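Local coordinates for glyoxalase-related enzyme (Fulvimarina pelagi, PDB 3BQX), which is of unknown function but belongs to the vicinal oxygen chelate superfamily, whose members are mostly metal-dependent enzymes, at residues I13-L16 and E17-A20; A20-G24 and E25-W29. All blocks are in the same frame, centred on the assembly; numbering follows the deposited sequence.

Contact 1 of 2, residues I13-L16 and E17-A20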
loop_
_atom_site.group_PDB
_atom_site.type_symbol
_atom_site.label_atom_id
_atom_site.label_comp_id
_atom_site.label_asym_id
_atom_site.label_seq_id
_atom_site.Cartn_x
_atom_site.Cartn_y
_atom_site.Cartn_z
ATOM N N ILE A 13 11.238 6.620 2.969
ATOM C CA ILE A 13 12.488 6.419 2.241
ATOM C C ILE A 13 13.646 7.215 2.836
ATOM O O ILE A 13 13.440 8.124 3.631
ATOM C CB ILE A 13 12.316 6.809 0.758
ATOM C CG1 ILE A 13 11.954 8.292 0.651
ATOM C CG2 ILE A 13 11.223 5.940 0.119
ATOM C CD1 ILE A 13 12.104 8.864 -0.751
ATOM N N GLY A 14 14.865 6.872 2.433
ATOM C CA GLY A 14 16.028 7.568 2.956
ATOM C C GLY A 14 16.624 8.599 2.019
ATOM O O GLY A 14 17.208 9.584 2.472
ATOM N N ASP A 15 16.474 8.388 0.715
ATOM C CA ASP A 15 17.030 9.303 -0.277
ATOM C C ASP A 15 16.099 9.477 -1.474
ATOM O O ASP A 15 15.804 8.512 -2.180
ATOM C CB ASP A 15 18.380 8.768 -0.760
ATOM C CG ASP A 15 19.095 9.734 -1.679
ATOM O OD1 ASP A 15 19.649 10.736 -1.176
ATOM O OD2 ASP A 15 19.099 9.496 -2.905
ATOM N N LEU A 16 15.653 10.709 -1.712
ATOM C CA LEU A 16 14.749 10.991 -2.825
ATOM C C LEU A 16 15.294 10.658 -4.206
ATOM O O LEU A 16 14.574 10.123 -5.048
ATOM C CB LEU A 16 14.318 12.458 -2.819
ATOM C CG LEU A 16 12.974 12.776 -2.169
ATOM C CD1 LEU A 16 13.068 12.567 -0.672
ATOM C CD2 LEU A 16 12.588 14.212 -2.484
ATOM N N GLU A 17 16.558 10.986 -4.454
ATOM C CA GLU A 17 17.132 10.713 -5.762
ATOM C C GLU A 17 17.164 9.216 -6.059
ATOM O O GLU A 17 16.807 8.790 -7.159
ATOM C CB GLU A 17 18.541 11.309 -5.863
ATOM C CG GLU A 17 19.104 11.296 -7.278
ATOM C CD GLU A 17 20.403 12.069 -7.402
ATOM O OE1 GLU A 17 21.387 11.696 -6.727
ATOM O OE2 GLU A 17 20.438 13.049 -8.177
ATOM N N ALA A 18 17.575 8.422 -5.075
ATOM C CA ALA A 18 17.646 6.973 -5.248
ATOM C C ALA A 18 16.247 6.400 -5.486
ATOM O O ALA A 18 16.050 5.532 -6.336
ATOM C CB ALA A 18 18.281 6.325 -4.015
ATOM N N SER A 19 15.276 6.902 -4.730
ATOM C CA SER A 19 13.896 6.447 -4.861
ATOM C C SER A 19 13.322 6.876 -6.212
ATOM O O SER A 19 12.694 6.081 -6.909
ATOM C CB SER A 19 13.054 7.024 -3.723
ATOM O OG SER A 19 11.757 6.454 -3.715
ATOM N N ALA A 20 13.548 8.135 -6.582
ATOM C CA ALA A 20 13.057 8.654 -7.855
ATOM C C ALA A 20 13.637 7.871 -9.036
ATOM O O ALA A 20 12.976 7.701 -10.061
ATOM C CB ALA A 20 13.404 10.134 -7.986
HETATM O O HOH W 1 18.127 13.057 -3.024
HETATM O O HOH W 2 21.306 9.402 -4.342
#
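Asp15 O accepts from Ser19 N at 3.1 Å and Leu16 O from Ala20 N at 2.7 Å, two successive i to i+4 helical bonds with which the chain leaves strand 8-13 and winds into helix 16-26. At the mouth of this helix stands Asp15, a classical N-cap. Its CG lies anti to the backbone N (chi1 -174°), a torsion that brings the carboxylate back over the first turn, where OD2 takes the hydrogen of Ala18 N at 2.9 Å. The donor meets OD2 on the anti side, 20° out of the carboxylate plane, and the N-H at the helix start would be expected to stabilise the negative charge. Water extends the cap. One molecule accepts from Glu17 N at 3.0 Å and gives a weak bond to Asp15 OD1; a second donates to Asp15 OD2 at 2.6 Å and weakly to Glu17 OE1, so that water lies between two carboxylates of like charge that do not touch. The setting is the first strand-to-helix connection of a beta-alpha-beta-beta-beta module, the building block of the glyoxalase fold, and Gly14 N, just before the cap, donates a hydrogen bond to Asp117 OD1. On the buried side the contact is one of packing: the Ile13 CD1 methyl rests against Ser19 CB at 3.6 Å, beside OG, because CG1 sits between the backbone N and the carbonyl carbon (chi1 62°). Ile13 and Ser19 both pack on Thr50 of strand 47-52, while the side chain of Leu16 packs on Ile39 and Leu52 of the sheet.

Contact 2 of 2, residues A20-G24 and E25-W29; sequences ARFYG and EGFGW
Arg21 O is gripped by two backbone donors, Glu25 N at 2.8 Å and Gly26 N at 3.3 Å, which marks the place where helix 16-26 widens into a pi-type turn. Phe22 O repeats the pattern, receiving Phe27 N at 3.1 Å and, more weakly, Gly26 N. The chain leaves helical geometry at Gly28, whose phi is positive, and Trp29 N bonds back to Tyr23 O, six residues earlier, at 2.9 Å. On the exposed flank the side chains of Arg21 and Glu25 cross, Arg21 CG touching Glu25 OE2, with their charged atoms apart; a water joins them, accepting from Arg21 NE in the guanidinium plane and donating to Glu25 OE1 at 3.0 Å.

The buried flank is aromatic. Phe27 CB lies over the centre of the Trp29 indole, 3.3 Å above its plane, and Trp29 CZ2 lies over one face of Phe27, toward the rim. Tyr23 CD1 touches both Phe27 CD1 and Trp29 CZ3, the latter at 3.7 Å; its ring is turned only 19° from the indole but slid so far that the two barely overlap. Phe22, with CG anti to its own N (chi1 -180°), brings CE2 to Phe27 CE1, the ring planes being almost perpendicular at 86°. Beyond this cluster Tyr23 OH bonds to Asp115 and Trp121, Phe27 meets Trp121 edge-to-face, and Trp29 NE1 makes a weak hydrogen bond to Leu3 O of the second subunit. The backbone pattern is a helix C-terminus leaving through a pi-type turn and a glycine of positive phi, here in the first beta-alpha-beta-beta-beta module of a glyoxalase-type fold.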
loop_
_atom_site.group_PDB
_atom_site.type_symbol
_atom_site.label_atom_id
_atom_site.label_comp_id
_atom_site.label_asym_id
_atom_site.label_seq_id
_atom_site.Cartn_x
_atom_site.Cartn_y
_atom_site.Cartn_z
ATOM N N ALA A 20 13.548 8.135 -6.582
ATOM C CA ALA A 20 13.057 8.654 -7.855
ATOM C C ALA A 20 13.637 7.871 -9.036
ATOM O O ALA A 20 12.976 7.701 -10.061
ATOM C CB ALA A 20 13.404 10.134 -7.986
ATOM N N ARG A 21 14.875 7.404 -8.891
ATOM C CA ARG A 21 15.524 6.628 -9.943
ATOM C C ARG A 21 14.810 5.290 -10.140
ATOM O O ARG A 21 14.537 4.878 -11.269
ATOM C CB ARG A 21 16.993 6.376 -9.588
ATOM C CG ARG A 21 17.731 5.530 -10.608
ATOM C CD ARG A 21 19.041 5.011 -10.043
ATOM N NE ARG A 21 19.688 4.063 -10.945
ATOM C CZ ARG A 21 20.665 3.239 -10.579
ATOM N NH1 ARG A 21 21.104 3.245 -9.327
ATOM N NH2 ARG A 21 21.200 2.405 -11.462
ATOM N N PHE A 22 14.509 4.618 -9.031
ATOM C CA PHE A 22 13.822 3.335 -9.079
ATOM C C PHE A 22 12.438 3.454 -9.713
ATOM O O PHE A 22 12.107 2.727 -10.646
ATOM C CB PHE A 22 13.675 2.755 -7.668
ATOM C CG PHE A 22 12.978 1.421 -7.628
ATOM C CD1 PHE A 22 13.646 0.258 -8.006
ATOM C CD2 PHE A 22 11.647 1.324 -7.216
ATOM C CE1 PHE A 22 13.005 -0.982 -7.974
ATOM C CE2 PHE A 22 10.998 0.086 -7.182
ATOM C CZ PHE A 22 11.679 -1.068 -7.562
ATOM N N TYR A 23 11.626 4.380 -9.212
ATOM C CA TYR A 23 10.278 4.534 -9.744
ATOM C C TYR A 23 10.240 5.189 -11.117
ATOM O O TYR A 23 9.390 4.855 -11.942
ATOM C CB TYR A 23 9.400 5.288 -8.728
ATOM C CG TYR A 23 9.159 4.440 -7.492
ATOM C CD1 TYR A 23 8.349 3.310 -7.554
ATOM C CD2 TYR A 23 9.841 4.694 -6.310
ATOM C CE1 TYR A 23 8.233 2.446 -6.475
ATOM C CE2 TYR A 23 9.741 3.835 -5.220
ATOM C CZ TYR A 23 8.937 2.708 -5.314
ATOM O OH TYR A 23 8.878 1.821 -4.262
ATOM N N GLY A 24 11.185 6.089 -11.373
ATOM C CA GLY A 24 11.225 6.761 -12.661
ATOM C C GLY A 24 11.889 5.965 -13.771
ATOM O O GLY A 24 11.282 5.725 -14.814
ATOM N N GLU A 25 13.134 5.553 -13.553
ATOM C CA GLU A 25 13.870 4.789 -14.557
ATOM C C GLU A 25 13.531 3.303 -14.543
ATOM O O GLU A 25 13.643 2.623 -15.566
ATOM C CB GLU A 25 15.375 4.974 -14.358
ATOM C CG GLU A 25 15.858 6.393 -14.613
ATOM C CD GLU A 25 17.346 6.558 -14.364
ATOM O OE1 GLU A 25 18.135 5.794 -14.957
ATOM O OE2 GLU A 25 17.724 7.454 -13.577
ATOM N N GLY A 26 13.119 2.801 -13.383
ATOM C CA GLY A 26 12.769 1.397 -13.273
ATOM C C GLY A 26 11.347 1.131 -13.731
ATOM O O GLY A 26 11.126 0.393 -14.689
ATOM N N PHE A 27 10.373 1.741 -13.059
ATOM C CA PHE A 27 8.971 1.547 -13.423
ATOM C C PHE A 27 8.505 2.421 -14.583
ATOM O O PHE A 27 7.520 2.101 -15.245
ATOM C CB PHE A 27 8.057 1.816 -12.223
ATOM C CG PHE A 27 7.741 0.594 -11.399
ATOM C CD1 PHE A 27 8.119 0.527 -10.063
ATOM C CD2 PHE A 27 7.038 -0.473 -11.951
ATOM C CE1 PHE A 27 7.800 -0.588 -9.286
ATOM C CE2 PHE A 27 6.710 -1.592 -11.186
ATOM C CZ PHE A 27 7.093 -1.646 -9.848
ATOM N N GLY A 28 9.209 3.524 -14.820
ATOM C CA GLY A 28 8.823 4.422 -15.895
ATOM C C GLY A 28 7.718 5.371 -15.466
ATOM O O GLY A 28 6.987 5.903 -16.300
ATOM N N TRP A 29 7.599 5.588 -14.160
ATOM C CA TRP A 29 6.567 6.474 -13.631
ATOM C C TRP A 29 7.065 7.903 -13.475
ATOM O O TRP A 29 8.252 8.147 -13.261
ATOM C CB TRP A 29 6.067 5.947 -12.285
ATOM C CG TRP A 29 5.529 4.553 -12.363
ATOM C CD1 TRP A 29 5.156 3.882 -13.492
ATOM C CD2 TRP A 29 5.268 3.663 -11.267
ATOM N NE1 TRP A 29 4.676 2.635 -13.172
ATOM C CE2 TRP A 29 4.735 2.474 -11.812
ATOM C CE3 TRP A 29 5.431 3.756 -9.877
ATOM C CZ2 TRP A 29 4.369 1.384 -11.021
ATOM C CZ3 TRP A 29 5.062 2.665 -9.086
ATOM C CH2 TRP A 29 4.540 1.498 -9.663
HETATM O O HOH W 3 19.107 3.188 -13.847
#

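In the fold
Contacts 1 and 2 treat the two ends of the same helix, 16-26, and meet at Ala20. The start, contact 1, lies farther from the centre of the chain and relies on a side-chain cap with waters, its inward side being Ile13, Leu16 and Ser19 packed against the first sheet. The finish, contact 2, contains more buried residues: backbone carbonyls and glycines shape the exit, while aromatic rings pack inward, reaching strands of both four-stranded sheets, helix 83-92 and, through Trp29, the other subunit. Both retain a solvent-facing side where water links charged side chains, like charges at the start and opposite ones at the finish.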